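Local atomic coordinates of peptidoglycan glycosyltransferase (Eggerthella lenta, PDB entry 4MNR), a protein that belongs to the penicillin-binding proteins and carries a transpeptidase-type domain of the beta-lactamase-like fold. Residues A254-N267 with E278-S290. Numbering follows the deposited sequence.
Sequences ADKLVAGAESFGFN and ESLMPSAEDLQKS
Ala254 meets Ala284 where helices 254-263 and 284-289 pass at 8.8 Å between axes, their directions 138° apart, while beyond the first helix Asn267 N donates to Ser279 O at 2.8 Å. Gly265, with positive phi and two bonds back into the last turn, closes that helix as a Schellman motif, after which the chain turns toward 278-281; a water linking Gly265 O to Ser279 N adds a bridge there. Asn267 then uses its side-chain amide on the opposing backbone: OD1 accepts from Met281 N at 3.0 Å, the donor standing above the carbonyl plane, and ND2 donates weakly to Met281 O. The same ND2 gives a nearly straight bond, 176°, to the anti lone pair of Glu262 OE2, almost in the amide plane, so two good bonds and a weak one restrain the rotation of the amide. In this transpeptidase domain the contact sets the C-terminal part of helix 242-263 against the connection leading into helix 284-289. Met281, present as selenomethionine, fills the middle: bends at chi2 and chi3 curl its chain against the helix, pressing CG tightly on Ala261 CB (3.5 Å), with CE reaching toward Leu257 CG. Its SE lies 5.3 Å from the Phe266 ring centroid, an oblique Met-aromatic contact, while Leu280 O approaches that ring's edge and Phe187 packs edge-to-face with it. Nearer the helix crossing, Val258 CG2 touches Leu287 CD1 and Pro282 O, a buried carbonyl without a polar partner, and Ala254 CB reaches Leu287 CB at 3.6 Å. Ser283 OG, accepting from Asp286 N, caps the second helix at its start.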
loop_
_atom_site.group_PDB
_atom_site.type_symbol
_atom_site.label_atom_id
_atom_site.label_comp_id
_atom_site.label_asym_id
_atom_site.label_seq_id
_atom_site.Cartn_x
_atom_site.Cartn_y
_atom_site.Cartn_z
ATOM N N ALA A 254 17.345 -9.333 -16.036
ATOM C CA ALA A 254 16.778 -7.996 -15.900
ATOM C C ALA A 254 15.487 -7.806 -16.695
ATOM O O ALA A 254 14.523 -7.240 -16.177
ATOM C CB ALA A 254 17.817 -6.944 -16.303
ATOM N N ASP A 255 15.467 -8.269 -17.948
ATOM C CA ASP A 255 14.286 -8.088 -18.801
ATOM C C ASP A 255 13.036 -8.649 -18.128
ATOM O O ASP A 255 12.007 -7.965 -18.038
ATOM C CB ASP A 255 14.478 -8.755 -20.166
ATOM C CG ASP A 255 15.546 -8.081 -21.009
ATOM O OD1 ASP A 255 15.612 -6.833 -21.025
ATOM O OD2 ASP A 255 16.321 -8.808 -21.667
ATOM N N LYS A 256 13.133 -9.881 -17.630
ATOM C CA LYS A 256 11.977 -10.535 -17.003
ATOM C C LYS A 256 11.599 -9.887 -15.679
ATOM O O LYS A 256 10.415 -9.768 -15.366
ATOM C CB LYS A 256 12.246 -12.023 -16.757
ATOM C CG LYS A 256 12.105 -12.925 -17.968
ATOM C CD LYS A 256 12.172 -14.391 -17.534
ATOM C CE LYS A 256 12.013 -15.342 -18.711
ATOM N NZ LYS A 256 13.198 -15.310 -19.609
ATOM N N LEU A 257 12.587 -9.477 -14.885
ATOM C CA LEU A 257 12.242 -8.906 -13.587
ATOM C C LEU A 257 11.542 -7.563 -13.780
ATOM O O LEU A 257 10.541 -7.278 -13.126
ATOM C CB LEU A 257 13.459 -8.778 -12.660
ATOM C CG LEU A 257 13.111 -8.153 -11.301
ATOM C CD1 LEU A 257 12.132 -9.028 -10.498
ATOM C CD2 LEU A 257 14.365 -7.866 -10.486
ATOM N N VAL A 258 12.056 -6.745 -14.691
ATOM C CA VAL A 258 11.451 -5.443 -14.925
ATOM C C VAL A 258 10.050 -5.600 -15.531
ATOM O O VAL A 258 9.107 -4.924 -15.114
ATOM C CB VAL A 258 12.343 -4.540 -15.779
ATOM C CG1 VAL A 258 11.621 -3.236 -16.092
ATOM C CG2 VAL A 258 13.650 -4.272 -15.027
ATOM N N ALA A 259 9.910 -6.506 -16.496
ATOM C CA ALA A 259 8.603 -6.765 -17.106
ATOM C C ALA A 259 7.608 -7.271 -16.069
ATOM O O ALA A 259 6.430 -6.910 -16.089
ATOM C CB ALA A 259 8.733 -7.765 -18.237
ATOM N N GLY A 260 8.081 -8.112 -15.158
ATOM C CA GLY A 260 7.215 -8.639 -14.121
ATOM C C GLY A 260 6.713 -7.552 -13.188
ATOM O O GLY A 260 5.528 -7.523 -12.820
ATOM N N ALA A 261 7.614 -6.657 -12.791
ATOM C CA ALA A 261 7.234 -5.561 -11.917
ATOM C C ALA A 261 6.249 -4.648 -12.648
ATOM O O ALA A 261 5.282 -4.155 -12.052
ATOM C CB ALA A 261 8.465 -4.777 -11.488
ATOM N N GLU A 262 6.499 -4.412 -13.931
ATOM C CA GLU A 262 5.618 -3.537 -14.692
ATOM C C GLU A 262 4.210 -4.132 -14.816
ATOM O O GLU A 262 3.215 -3.397 -14.864
ATOM C CB GLU A 262 6.237 -3.169 -16.044
ATOM C CG GLU A 262 7.390 -2.167 -15.869
ATOM C CD GLU A 262 8.089 -1.785 -17.153
ATOM O OE1 GLU A 262 7.834 -2.436 -18.190
ATOM O OE2 GLU A 262 8.902 -0.826 -17.111
ATOM N N SER A 263 4.126 -5.458 -14.848
ATOM C CA SER A 263 2.825 -6.127 -14.909
ATOM C C SER A 263 1.977 -5.866 -13.663
ATOM O O SER A 263 0.747 -5.966 -13.714
ATOM C CB SER A 263 2.995 -7.636 -15.126
ATOM O OG SER A 263 3.644 -7.909 -16.358
ATOM N N PHE A 264 2.634 -5.536 -12.551
ATOM C CA PHE A 264 1.951 -5.246 -11.298
ATOM C C PHE A 264 1.771 -3.753 -11.100
ATOM O O PHE A 264 1.260 -3.323 -10.071
ATOM C CB PHE A 264 2.741 -5.789 -10.103
ATOM C CG PHE A 264 2.538 -7.254 -9.843
ATOM C CD1 PHE A 264 1.612 -7.675 -8.895
ATOM C CD2 PHE A 264 3.299 -8.201 -10.499
ATOM C CE1 PHE A 264 1.434 -9.017 -8.621
ATOM C CE2 PHE A 264 3.128 -9.551 -10.234
ATOM C CZ PHE A 264 2.189 -9.965 -9.303
ATOM N N GLY A 265 2.205 -2.956 -12.063
ATOM C CA GLY A 265 1.919 -1.536 -11.991
ATOM C C GLY A 265 3.103 -0.613 -11.804
ATOM O O GLY A 265 2.939 0.608 -11.817
ATOM N N PHE A 266 4.297 -1.170 -11.635
ATOM C CA PHE A 266 5.479 -0.318 -11.564
ATOM C C PHE A 266 5.702 0.406 -12.896
ATOM O O PHE A 266 5.448 -0.143 -13.973
ATOM C CB PHE A 266 6.711 -1.129 -11.121
ATOM C CG PHE A 266 6.694 -1.488 -9.660
ATOM C CD1 PHE A 266 5.897 -2.522 -9.198
ATOM C CD2 PHE A 266 7.451 -0.770 -8.744
ATOM C CE1 PHE A 266 5.856 -2.853 -7.854
ATOM C CE2 PHE A 266 7.427 -1.091 -7.392
ATOM C CZ PHE A 266 6.626 -2.131 -6.936
ATOM N N ASN A 267 6.161 1.656 -12.810
ATOM C CA ASN A 267 6.398 2.510 -13.979
ATOM C C ASN A 267 5.145 2.829 -14.779
ATOM O O ASN A 267 5.233 3.166 -15.964
ATOM C CB ASN A 267 7.473 1.939 -14.907
ATOM C CG ASN A 267 8.835 1.871 -14.249
ATOM O OD1 ASN A 267 9.138 2.637 -13.332
ATOM N ND2 ASN A 267 9.673 0.972 -14.735
ATOM N N GLU A 278 4.164 7.844 -9.196
ATOM C CA GLU A 278 4.411 6.606 -9.918
ATOM C C GLU A 278 5.377 5.731 -9.113
ATOM O O GLU A 278 6.407 6.229 -8.641
ATOM C CB GLU A 278 5.051 6.982 -11.254
ATOM C CG GLU A 278 5.160 5.883 -12.266
ATOM C CD GLU A 278 5.797 6.382 -13.557
ATOM O OE1 GLU A 278 6.015 7.605 -13.687
ATOM O OE2 GLU A 278 6.096 5.556 -14.436
ATOM N N SER A 279 5.056 4.446 -8.952
ATOM C CA SER A 279 6.009 3.508 -8.351
ATOM C C SER A 279 7.065 3.188 -9.400
ATOM O O SER A 279 6.773 3.181 -10.596
ATOM C CB SER A 279 5.300 2.239 -7.864
ATOM O OG SER A 279 4.431 2.538 -6.784
ATOM N N LEU A 280 8.301 2.960 -8.959
ATOM C CA LEU A 280 9.438 2.979 -9.878
ATOM C C LEU A 280 10.253 1.694 -9.891
ATOM O O LEU A 280 10.447 1.054 -8.857
ATOM C CB LEU A 280 10.373 4.140 -9.524
ATOM C CG LEU A 280 9.718 5.519 -9.469
ATOM C CD1 LEU A 280 10.693 6.568 -8.964
ATOM C CD2 LEU A 280 9.231 5.854 -10.845
HETATM N N MSE A 281 10.721 1.334 -11.088
HETATM C CA MSE A 281 11.686 0.247 -11.290
HETATM C C MSE A 281 12.776 0.742 -12.221
HETATM O O MSE A 281 12.517 1.538 -13.120
HETATM C CB MSE A 281 11.024 -0.978 -11.934
HETATM C CG MSE A 281 10.394 -1.937 -10.970
HETATM SE SE MSE A 281 11.634 -2.876 -9.789
HETATM C CE MSE A 281 12.406 -4.255 -10.917
ATOM N N PRO A 282 14.009 0.262 -12.029
ATOM C CA PRO A 282 15.051 0.659 -12.979
ATOM C C PRO A 282 14.766 0.087 -14.360
ATOM O O PRO A 282 13.973 -0.851 -14.487
ATOM C CB PRO A 282 16.315 -0.004 -12.417
ATOM C CG PRO A 282 16.016 -0.275 -10.993
ATOM C CD PRO A 282 14.535 -0.537 -10.914
ATOM N N SER A 283 15.415 0.638 -15.380
ATOM C CA SER A 283 15.306 0.083 -16.718
ATOM C C SER A 283 16.018 -1.263 -16.747
ATOM O O SER A 283 16.927 -1.511 -15.951
ATOM C CB SER A 283 15.933 1.031 -17.746
ATOM O OG SER A 283 17.342 1.106 -17.592
ATOM N N ALA A 284 15.603 -2.138 -17.658
ATOM C CA ALA A 284 16.295 -3.408 -17.831
ATOM C C ALA A 284 17.744 -3.154 -18.230
ATOM O O ALA A 284 18.639 -3.894 -17.829
ATOM C CB ALA A 284 15.593 -4.267 -18.870
ATOM N N GLU A 285 17.968 -2.093 -19.007
ATOM C CA GLU A 285 19.314 -1.716 -19.429
ATOM C C GLU A 285 20.239 -1.426 -18.248
ATOM O O GLU A 285 21.375 -1.900 -18.215
ATOM C CB GLU A 285 19.272 -0.508 -20.370
ATOM C CG GLU A 285 18.874 -0.837 -21.804
ATOM C CD GLU A 285 18.843 0.394 -22.701
ATOM O OE1 GLU A 285 19.044 1.517 -22.187
ATOM O OE2 GLU A 285 18.620 0.239 -23.923
ATOM N N ASP A 286 19.754 -0.655 -17.276
ATOM C CA ASP A 286 20.540 -0.378 -16.072
ATOM C C ASP A 286 20.763 -1.616 -15.197
ATOM O O ASP A 286 21.850 -1.810 -14.661
ATOM C CB ASP A 286 19.926 0.769 -15.254
ATOM C CG ASP A 286 20.303 2.143 -15.796
ATOM O OD1 ASP A 286 21.382 2.265 -16.414
ATOM O OD2 ASP A 286 19.530 3.105 -15.597
ATOM N N LEU A 287 19.742 -2.452 -15.034
ATOM C CA LEU A 287 19.907 -3.645 -14.214
ATOM C C LEU A 287 20.846 -4.660 -14.839
ATOM O O LEU A 287 21.515 -5.417 -14.130
ATOM C CB LEU A 287 18.559 -4.308 -13.937
ATOM C CG LEU A 287 17.710 -3.619 -12.881
ATOM C CD1 LEU A 287 16.472 -4.453 -12.546
ATOM C CD2 LEU A 287 18.560 -3.390 -11.647
ATOM N N GLN A 288 20.856 -4.707 -16.164
ATOM C CA GLN A 288 21.758 -5.594 -16.896
ATOM C C GLN A 288 23.210 -5.290 -16.562
ATOM O O GLN A 288 24.049 -6.190 -16.513
ATOM C CB GLN A 288 21.525 -5.472 -18.402
ATOM C CG GLN A 288 20.536 -6.494 -18.923
ATOM C CD GLN A 288 19.964 -6.125 -20.276
ATOM O OE1 GLN A 288 18.834 -6.489 -20.601
ATOM N NE2 GLN A 288 20.741 -5.395 -21.074
ATOM N N LYS A 289 23.491 -4.018 -16.312
ATOM C CA LYS A 289 24.851 -3.568 -16.041
ATOM C C LYS A 289 25.366 -3.943 -14.653
ATOM O O LYS A 289 26.578 -3.956 -14.422
ATOM C CB LYS A 289 24.946 -2.055 -16.219
ATOM C CG LYS A 289 24.731 -1.597 -17.650
ATOM C CD LYS A 289 24.694 -0.080 -17.737
ATOM C CE LYS A 289 24.573 0.383 -19.180
ATOM N NZ LYS A 289 24.720 1.857 -19.293
ATOM N N SER A 290 24.456 -4.222 -13.728
ATOM C CA SER A 290 24.845 -4.542 -12.356
ATOM C C SER A 290 24.050 -5.709 -11.796
ATOM O O SER A 290 22.927 -5.515 -11.321
ATOM C CB SER A 290 24.647 -3.324 -11.446
ATOM O OG SER A 290 24.968 -3.637 -10.097
HETATM O O HOH W 1 2.826 3.122 -10.548
#